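Local structure of transcriptional regulator, LacI family protein (Rhodococcus jostii, 3K9C) at residues S12-E20 with L62-L73; A86-A95 with P101-D109. The protein probably acts as a LacI-family transcription factor that binds regulatory DNA. All coordinates share one frame; numbering follows the deposited sequence.

Contact 1: S12-E20 with L62-L73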
loop_
_atom_site.group_PDB
_atom_site.type_symbol
_atom_site.label_atom_id
_atom_site.label_comp_id
_atom_site.label_asym_id
_atom_site.label_seq_id
_atom_site.Cartn_x
_atom_site.Cartn_y
_atom_site.Cartn_z
ATOM N N SER B 12 6.660 -18.572 23.925
ATOM C CA SER B 12 6.320 -17.636 22.851
ATOM C C SER B 12 5.511 -18.381 21.792
ATOM O O SER B 12 6.074 -19.087 20.952
ATOM C CB SER B 12 7.591 -17.056 22.221
ATOM O OG SER B 12 8.321 -16.280 23.159
ATOM N N ARG B 13 4.191 -18.211 21.836
ATOM C CA ARG B 13 3.280 -18.887 20.915
ATOM C C ARG B 13 3.032 -18.081 19.638
ATOM O O ARG B 13 2.744 -16.882 19.689
ATOM C CB ARG B 13 1.968 -19.187 21.643
ATOM C CG ARG B 13 2.195 -19.678 23.075
ATOM C CD ARG B 13 0.929 -20.208 23.736
ATOM N NE ARG B 13 0.557 -21.534 23.247
ATOM C CZ ARG B 13 1.326 -22.616 23.347
ATOM N NH1 ARG B 13 2.520 -22.541 23.920
ATOM N NH2 ARG B 13 0.897 -23.780 22.875
ATOM N N LEU B 14 3.136 -18.762 18.497
ATOM C CA LEU B 14 2.979 -18.133 17.192
ATOM C C LEU B 14 1.679 -18.375 16.452
ATOM O O LEU B 14 1.138 -19.480 16.454
ATOM C CB LEU B 14 4.106 -18.571 16.250
ATOM C CG LEU B 14 5.574 -18.344 16.606
ATOM C CD1 LEU B 14 5.815 -16.863 16.876
ATOM C CD2 LEU B 14 5.939 -19.188 17.814
ATOM N N LEU B 15 1.193 -17.321 15.808
ATOM C CA LEU B 15 0.003 -17.393 14.977
ATOM C C LEU B 15 0.475 -16.994 13.576
ATOM O O LEU B 15 1.091 -15.940 13.393
ATOM C CB LEU B 15 -1.080 -16.432 15.458
ATOM C CG LEU B 15 -1.917 -16.895 16.654
ATOM C CD1 LEU B 15 -3.118 -15.964 16.809
ATOM C CD2 LEU B 15 -2.392 -18.324 16.431
ATOM N N GLY B 16 0.209 -17.852 12.602
ATOM C CA GLY B 16 0.626 -17.566 11.245
ATOM C C GLY B 16 -0.393 -16.733 10.501
ATOM O O GLY B 16 -1.592 -16.980 10.596
ATOM N N VAL B 17 0.082 -15.741 9.759
ATOM C CA VAL B 17 -0.824 -14.887 8.992
ATOM C C VAL B 17 -0.371 -14.726 7.538
ATOM O O VAL B 17 0.705 -14.200 7.273
ATOM C CB VAL B 17 -0.936 -13.477 9.631
ATOM C CG1 VAL B 17 -1.882 -12.602 8.813
ATOM C CG2 VAL B 17 -1.424 -13.593 11.060
ATOM N N VAL B 18 -1.188 -15.190 6.598
ATOM C CA VAL B 18 -0.876 -15.052 5.174
ATOM C C VAL B 18 -1.649 -13.822 4.667
ATOM O O VAL B 18 -2.848 -13.701 4.918
ATOM C CB VAL B 18 -1.315 -16.319 4.400
ATOM C CG1 VAL B 18 -0.991 -16.186 2.918
ATOM C CG2 VAL B 18 -0.599 -17.546 4.974
ATOM N N PHE B 19 -0.973 -12.906 3.971
ATOM C CA PHE B 19 -1.636 -11.693 3.466
ATOM C C PHE B 19 -0.998 -11.166 2.183
ATOM O O PHE B 19 0.160 -11.464 1.885
ATOM C CB PHE B 19 -1.590 -10.578 4.519
ATOM C CG PHE B 19 -0.275 -9.866 4.578
ATOM C CD1 PHE B 19 -0.148 -8.575 4.084
ATOM C CD2 PHE B 19 0.845 -10.496 5.106
ATOM C CE1 PHE B 19 1.081 -7.918 4.114
ATOM C CE2 PHE B 19 2.072 -9.855 5.143
ATOM C CZ PHE B 19 2.193 -8.564 4.648
ATOM N N GLU B 20 -1.757 -10.364 1.439
ATOM C CA GLU B 20 -1.270 -9.785 0.189
ATOM C C GLU B 20 -0.482 -8.501 0.404
ATOM O O GLU B 20 -1.018 -7.497 0.886
ATOM C CB GLU B 20 -2.434 -9.488 -0.756
ATOM C CG GLU B 20 -3.026 -10.700 -1.427
ATOM C CD GLU B 20 -4.275 -10.365 -2.223
ATOM O OE1 GLU B 20 -4.259 -9.368 -2.985
ATOM O OE2 GLU B 20 -5.270 -11.105 -2.087
ATOM N N LEU B 62 4.966 -20.907 6.137
ATOM C CA LEU B 62 4.458 -20.893 7.506
ATOM C C LEU B 62 4.605 -22.269 8.136
ATOM O O LEU B 62 4.817 -22.392 9.346
ATOM C CB LEU B 62 2.976 -20.506 7.547
ATOM C CG LEU B 62 2.588 -19.030 7.629
ATOM C CD1 LEU B 62 1.071 -18.915 7.720
ATOM C CD2 LEU B 62 3.234 -18.389 8.849
HETATM N N MSE B 63 4.489 -23.301 7.308
HETATM C CA MSE B 63 4.576 -24.674 7.787
HETATM C C MSE B 63 5.962 -25.009 8.315
HETATM O O MSE B 63 6.118 -25.886 9.168
HETATM C CB MSE B 63 4.174 -25.634 6.667
HETATM C CG MSE B 63 2.769 -25.404 6.161
HETATM SE SE MSE B 63 1.451 -25.777 7.532
HETATM C CE MSE B 63 1.374 -24.024 8.373
ATOM N N ARG B 64 6.970 -24.305 7.818
ATOM C CA ARG B 64 8.325 -24.538 8.281
ATOM C C ARG B 64 8.531 -23.811 9.602
ATOM O O ARG B 64 9.649 -23.667 10.078
ATOM C CB ARG B 64 9.340 -24.057 7.243
ATOM C CG ARG B 64 9.404 -24.936 6.003
ATOM C CD ARG B 64 10.664 -24.649 5.204
ATOM N NE ARG B 64 10.595 -23.378 4.491
ATOM C CZ ARG B 64 9.917 -23.192 3.361
ATOM N NH1 ARG B 64 9.251 -24.199 2.807
ATOM N NH2 ARG B 64 9.900 -21.996 2.786
ATOM N N GLU B 65 7.438 -23.356 10.196
ATOM C CA GLU B 65 7.518 -22.652 11.463
ATOM C C GLU B 65 6.588 -23.266 12.505
ATOM O O GLU B 65 5.764 -24.127 12.188
ATOM C CB GLU B 65 7.182 -21.183 11.246
ATOM C CG GLU B 65 8.083 -20.502 10.228
ATOM C CD GLU B 65 9.479 -20.231 10.755
ATOM O OE1 GLU B 65 9.614 -19.891 11.951
ATOM O OE2 GLU B 65 10.440 -20.343 9.963
ATOM N N ARG B 66 6.715 -22.817 13.749
ATOM C CA ARG B 66 5.890 -23.355 14.824
ATOM C C ARG B 66 4.575 -22.607 15.034
ATOM O O ARG B 66 4.249 -22.200 16.151
ATOM C CB ARG B 66 6.696 -23.384 16.124
ATOM C CG ARG B 66 8.003 -24.165 16.005
ATOM C CD ARG B 66 7.761 -25.593 15.512
ATOM N NE ARG B 66 9.006 -26.334 15.316
ATOM C CZ ARG B 66 9.873 -26.624 16.284
ATOM N NH1 ARG B 66 9.638 -26.238 17.533
ATOM N NH2 ARG B 66 10.978 -27.304 16.002
ATOM N N CYS B 67 3.819 -22.438 13.954
ATOM C CA CYS B 67 2.530 -21.757 14.014
ATOM C C CYS B 67 1.473 -22.699 14.582
ATOM O O CYS B 67 1.314 -23.824 14.098
ATOM C CB CYS B 67 2.096 -21.305 12.615
ATOM S SG CYS B 67 3.261 -20.206 11.782
ATOM N N GLU B 68 0.753 -22.236 15.601
ATOM C CA GLU B 68 -0.298 -23.032 16.235
ATOM C C GLU B 68 -1.616 -22.874 15.496
ATOM O O GLU B 68 -2.623 -23.497 15.840
ATOM C CB GLU B 68 -0.477 -22.606 17.690
ATOM C CG GLU B 68 0.655 -23.038 18.596
ATOM C CD GLU B 68 0.503 -22.492 19.997
ATOM O OE1 GLU B 68 -0.612 -22.597 20.556
ATOM O OE2 GLU B 68 1.500 -21.963 20.536
ATOM N N ALA B 69 -1.600 -22.028 14.477
ATOM C CA ALA B 69 -2.778 -21.781 13.671
ATOM C C ALA B 69 -2.358 -20.963 12.466
ATOM O O ALA B 69 -1.324 -20.293 12.487
ATOM C CB ALA B 69 -3.827 -21.029 14.486
ATOM N N ALA B 70 -3.158 -21.032 11.413
ATOM C CA ALA B 70 -2.889 -20.286 10.199
ATOM C C ALA B 70 -4.118 -19.466 9.854
ATOM O O ALA B 70 -5.200 -20.016 9.658
ATOM C CB ALA B 70 -2.551 -21.238 9.048
ATOM N N ILE B 71 -3.940 -18.149 9.805
ATOM C CA ILE B 71 -5.006 -17.217 9.454
ATOM C C ILE B 71 -4.702 -16.691 8.043
ATOM O O ILE B 71 -3.701 -15.996 7.828
ATOM C CB ILE B 71 -5.038 -16.036 10.431
ATOM C CG1 ILE B 71 -5.406 -16.530 11.829
ATOM C CG2 ILE B 71 -6.022 -14.980 9.943
ATOM C CD1 ILE B 71 -5.238 -15.487 12.897
ATOM N N LEU B 72 -5.557 -17.033 7.083
ATOM C CA LEU B 72 -5.359 -16.610 5.700
ATOM C C LEU B 72 -6.283 -15.448 5.327
ATOM O O LEU B 72 -7.507 -15.591 5.327
ATOM C CB LEU B 72 -5.613 -17.786 4.744
ATOM C CG LEU B 72 -4.976 -19.153 5.045
ATOM C CD1 LEU B 72 -5.261 -20.101 3.881
ATOM C CD2 LEU B 72 -3.480 -19.021 5.253
ATOM N N LEU B 73 -5.699 -14.299 5.005
ATOM C CA LEU B 73 -6.505 -13.146 4.620
ATOM C C LEU B 73 -6.887 -13.199 3.136
ATOM O O LEU B 73 -6.026 -13.215 2.266
ATOM C CB LEU B 73 -5.750 -11.848 4.912
ATOM C CG LEU B 73 -5.156 -11.668 6.307
ATOM C CD1 LEU B 73 -4.740 -10.201 6.490
ATOM C CD2 LEU B 73 -6.169 -12.071 7.369
#
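V18 CG2 meets two leucines: L72 CD2 lies alongside at 3.2 Å, tighter than usual contact, and L62 CD1, from the end of helix 55-63, comes in at 3.5 Å. L62 also sits over G16, where a CB would run into that same CD1. On the turn after helix 55-63, E65 makes a salt bridge to R66 of the second subunit. Strands 13-20 and 69-73 run parallel at 21°, zipped by backbone bonds; G16 and V18 each give their N-H and take one back, and I71 N reaches G16 O at 2.7 Å. L73 can be followed atom by atom. Its CB rests 3.4 Å from V18 O; CG, set beside its own backbone N (chi1 -51°), stays against the same oxygen; and CD1 ends on F19 CB at 3.7 Å. On the face away from L62, L15 CD2 meets A69 CB at 3.6 Å, and helix 240-255 closes over both. Toward the N-terminal side, R13 and E68 form a salt bridge whose guanidinium and carboxylate planes stand 66° apart, and the hydrogen bond from R13 NE to E68 OE1, 3.1 Å, is bent and weak; the position of OE2 is doubtful. A leucine in place of R13 would probably leave the E68 carboxylate without its cationic mate and free to swing away. The chemistry is thus divided: main-chain bonds pair polar groups of the two strands, mainly aliphatic side chains meet on both faces of this periplasmic-binding-protein-like alpha/beta sheet, and the salt bridge lies at a partly exposed margin.

Contact 2: A86-A95 with P101-D109; sequences ADRVPALVVA and PGVGAVRGD
V93 and V103 cross at about a right angle, their CG1 methyls meeting at 4.2 Å. Each valine uses its other methyl elsewhere: V103 CG2 turns to A86 CB at 3.8 Å, while V93 CG2, which the first torsion (-57° to CG1) wedges between backbone N and carbonyl carbon, touches A105 CB at 3.6 Å. On the other face of the sheet L92 and V106 meet at a slant, L92 CD2 against V106 CG2 at 4.0 Å. L92 holds CG anti to its backbone N (chi1 -176°), and this lays the branch point 3.5 Å from G104 O, across a residue that has no side chain to hinder it. V94 CG1 lies 3.4 Å from V106 O, and helix 240-255 covers this L92, V94 and V106 face. Between the two faces strands 91-94 and 104-108, parallel neighbours in the periplasmic-binding-protein-like alpha/beta fold, bond in alternation: G104 N to A91 O, V93 N to G104 O, V106 N to V93 O, and A95 N to V106 O at 3.0 Å. Beyond them R107 lays its CB against the A95 backbone and sends its guanidinium to a salt bridge with D262 on strand 262-270. Aliphatic side chains, from alanine to leucine, therefore do the packing on both faces and the main chain pairs its own polar groups, while the one large charged side chain that touches here finds its partner on the next strand.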
loop_
_atom_site.group_PDB
_atom_site.type_symbol
_atom_site.label_atom_id
_atom_site.label_comp_id
_atom_site.label_asym_id
_atom_site.label_seq_id
_atom_site.Cartn_x
_atom_site.Cartn_y
_atom_site.Cartn_z
ATOM N N ALA B 86 -5.687 -27.652 6.579
ATOM C CA ALA B 86 -6.402 -27.900 7.822
ATOM C C ALA B 86 -5.964 -29.220 8.456
ATOM O O ALA B 86 -6.100 -29.410 9.665
ATOM C CB ALA B 86 -7.899 -27.912 7.565
ATOM N N ASP B 87 -5.436 -30.130 7.641
ATOM C CA ASP B 87 -4.984 -31.420 8.153
ATOM C C ASP B 87 -3.650 -31.308 8.872
ATOM O O ASP B 87 -3.218 -32.248 9.538
ATOM C CB ASP B 87 -4.863 -32.445 7.021
ATOM C CG ASP B 87 -6.208 -32.819 6.428
ATOM O OD1 ASP B 87 -7.143 -33.118 7.203
ATOM O OD2 ASP B 87 -6.329 -32.826 5.181
ATOM N N ARG B 88 -2.998 -30.159 8.751
ATOM C CA ARG B 88 -1.708 -29.967 9.399
ATOM C C ARG B 88 -1.761 -29.000 10.570
ATOM O O ARG B 88 -0.990 -29.122 11.528
ATOM C CB ARG B 88 -0.684 -29.458 8.392
ATOM C CG ARG B 88 -0.474 -30.360 7.199
ATOM C CD ARG B 88 0.805 -29.954 6.513
ATOM N NE ARG B 88 1.899 -29.926 7.480
ATOM C CZ ARG B 88 3.094 -29.393 7.248
ATOM N NH1 ARG B 88 3.359 -28.838 6.072
ATOM N NH2 ARG B 88 4.022 -29.412 8.197
ATOM N N VAL B 89 -2.671 -28.039 10.501
ATOM C CA VAL B 89 -2.780 -27.056 11.560
ATOM C C VAL B 89 -4.149 -26.401 11.525
ATOM O O VAL B 89 -4.750 -26.275 10.457
ATOM C CB VAL B 89 -1.703 -25.963 11.384
ATOM C CG1 VAL B 89 -1.932 -25.221 10.058
ATOM C CG2 VAL B 89 -1.732 -24.993 12.558
ATOM N N PRO B 90 -4.676 -26.001 12.695
ATOM C CA PRO B 90 -5.990 -25.355 12.680
ATOM C C PRO B 90 -5.890 -24.136 11.759
ATOM O O PRO B 90 -4.884 -23.416 11.780
ATOM C CB PRO B 90 -6.199 -24.974 14.141
ATOM C CG PRO B 90 -5.491 -26.084 14.870
ATOM C CD PRO B 90 -4.208 -26.213 14.077
ATOM N N ALA B 91 -6.919 -23.915 10.948
ATOM C CA ALA B 91 -6.912 -22.799 10.009
ATOM C C ALA B 91 -8.213 -22.003 10.002
ATOM O O ALA B 91 -9.292 -22.539 10.254
ATOM C CB ALA B 91 -6.603 -23.313 8.599
ATOM N N LEU B 92 -8.085 -20.714 9.699
ATOM C CA LEU B 92 -9.211 -19.791 9.639
ATOM C C LEU B 92 -8.973 -18.770 8.526
ATOM O O LEU B 92 -7.890 -18.181 8.420
ATOM C CB LEU B 92 -9.369 -19.073 10.986
ATOM C CG LEU B 92 -10.545 -18.118 11.202
ATOM C CD1 LEU B 92 -10.901 -18.110 12.688
ATOM C CD2 LEU B 92 -10.193 -16.709 10.729
ATOM N N VAL B 93 -9.982 -18.579 7.686
ATOM C CA VAL B 93 -9.885 -17.623 6.594
ATOM C C VAL B 93 -10.603 -16.333 6.983
ATOM O O VAL B 93 -11.550 -16.352 7.774
ATOM C CB VAL B 93 -10.522 -18.178 5.297
ATOM C CG1 VAL B 93 -9.858 -19.500 4.918
ATOM C CG2 VAL B 93 -12.025 -18.355 5.480
ATOM N N VAL B 94 -10.143 -15.217 6.429
ATOM C CA VAL B 94 -10.750 -13.925 6.703
ATOM C C VAL B 94 -11.254 -13.266 5.424
ATOM O O VAL B 94 -10.639 -13.396 4.366
ATOM C CB VAL B 94 -9.748 -12.968 7.373
ATOM C CG1 VAL B 94 -10.399 -11.617 7.607
ATOM C CG2 VAL B 94 -9.284 -13.540 8.697
ATOM N N ALA B 95 -12.376 -12.561 5.536
ATOM C CA ALA B 95 -12.971 -11.841 4.416
ATOM C C ALA B 95 -13.613 -12.747 3.376
ATOM O O ALA B 95 -13.832 -12.334 2.241
ATOM C CB ALA B 95 -11.922 -10.955 3.756
ATOM N N PRO B 101 -16.192 -27.447 6.533
ATOM C CA PRO B 101 -16.392 -27.567 7.980
ATOM C C PRO B 101 -15.028 -27.899 8.570
ATOM O O PRO B 101 -14.266 -28.675 7.983
ATOM C CB PRO B 101 -17.377 -28.730 8.103
ATOM C CG PRO B 101 -18.136 -28.668 6.811
ATOM C CD PRO B 101 -17.033 -28.415 5.811
ATOM N N GLY B 102 -14.707 -27.306 9.713
ATOM C CA GLY B 102 -13.411 -27.559 10.312
ATOM C C GLY B 102 -12.490 -26.377 10.094
ATOM O O GLY B 102 -11.533 -26.183 10.844
ATOM N N VAL B 103 -12.773 -25.593 9.054
ATOM C CA VAL B 103 -11.989 -24.398 8.748
ATOM C C VAL B 103 -12.840 -23.193 9.113
ATOM O O VAL B 103 -13.871 -22.947 8.494
ATOM C CB VAL B 103 -11.615 -24.311 7.252
ATOM C CG1 VAL B 103 -10.859 -23.013 6.981
ATOM C CG2 VAL B 103 -10.745 -25.497 6.862
ATOM N N GLY B 104 -12.407 -22.449 10.126
ATOM C CA GLY B 104 -13.159 -21.286 10.564
ATOM C C GLY B 104 -13.071 -20.092 9.631
ATOM O O GLY B 104 -12.199 -20.023 8.771
ATOM N N ALA B 105 -13.984 -19.146 9.802
ATOM C CA ALA B 105 -13.992 -17.954 8.977
ATOM C C ALA B 105 -14.556 -16.776 9.745
ATOM O O ALA B 105 -15.426 -16.930 10.603
ATOM C CB ALA B 105 -14.802 -18.190 7.732
ATOM N N VAL B 106 -14.027 -15.601 9.434
ATOM C CA VAL B 106 -14.441 -14.342 10.031
ATOM C C VAL B 106 -14.505 -13.387 8.841
ATOM O O VAL B 106 -13.473 -13.009 8.275
ATOM C CB VAL B 106 -13.410 -13.848 11.064
ATOM C CG1 VAL B 106 -13.752 -12.445 11.509
ATOM C CG2 VAL B 106 -13.390 -14.792 12.266
ATOM N N ARG B 107 -15.722 -13.016 8.457
ATOM C CA ARG B 107 -15.940 -12.151 7.305
ATOM C C ARG B 107 -17.069 -11.155 7.526
ATOM O O ARG B 107 -17.874 -11.297 8.456
ATOM C CB ARG B 107 -16.267 -13.024 6.091
ATOM C CG ARG B 107 -17.491 -13.911 6.302
ATOM C CD ARG B 107 -17.446 -15.145 5.421
ATOM N NE ARG B 107 -18.604 -16.014 5.609
ATOM C CZ ARG B 107 -19.820 -15.767 5.129
ATOM N NH1 ARG B 107 -20.055 -14.671 4.419
ATOM N NH2 ARG B 107 -20.811 -16.617 5.372
ATOM N N GLY B 108 -17.122 -10.150 6.658
ATOM C CA GLY B 108 -18.165 -9.149 6.754
ATOM C C GLY B 108 -19.372 -9.585 5.949
ATOM O O GLY B 108 -19.269 -10.446 5.069
ATOM N N ASP B 109 -20.526 -9.007 6.259
ATOM C CA ASP B 109 -21.750 -9.335 5.543
ATOM C C ASP B 109 -21.770 -8.493 4.261
ATOM O O ASP B 109 -22.392 -7.431 4.223
ATOM C CB ASP B 109 -22.967 -8.999 6.409
ATOM C CG ASP B 109 -24.253 -9.620 5.878
ATOM O OD1 ASP B 109 -24.450 -9.640 4.641
ATOM O OD2 ASP B 109 -25.065 -10.080 6.709
HETATM O O HOH W 1 -8.681 -25.680 10.644
#

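Overall arrangement
From the N terminus, strand 13-20 comes first; the chain then forms helix 24-39 and strand 42-49, which flanks strand 13-20 on its other side. Helix 55-63 then takes the chain back past strand 13-20 to strand 67-73, a beta-alpha-beta crossover that closes contact 1. Helix 79-86 leads on to strand 91-94, and contact 2 closes a much shorter loop to strand 104-108. The two contacts follow in series and neither nests nor crosses. They join in one mainly parallel sheet of the periplasmic-binding-protein-like fold, with L72 of contact 1 probably hydrogen-bonded to L92 and V94 of contact 2, and helix 240-255, from far later in the chain, packs on both.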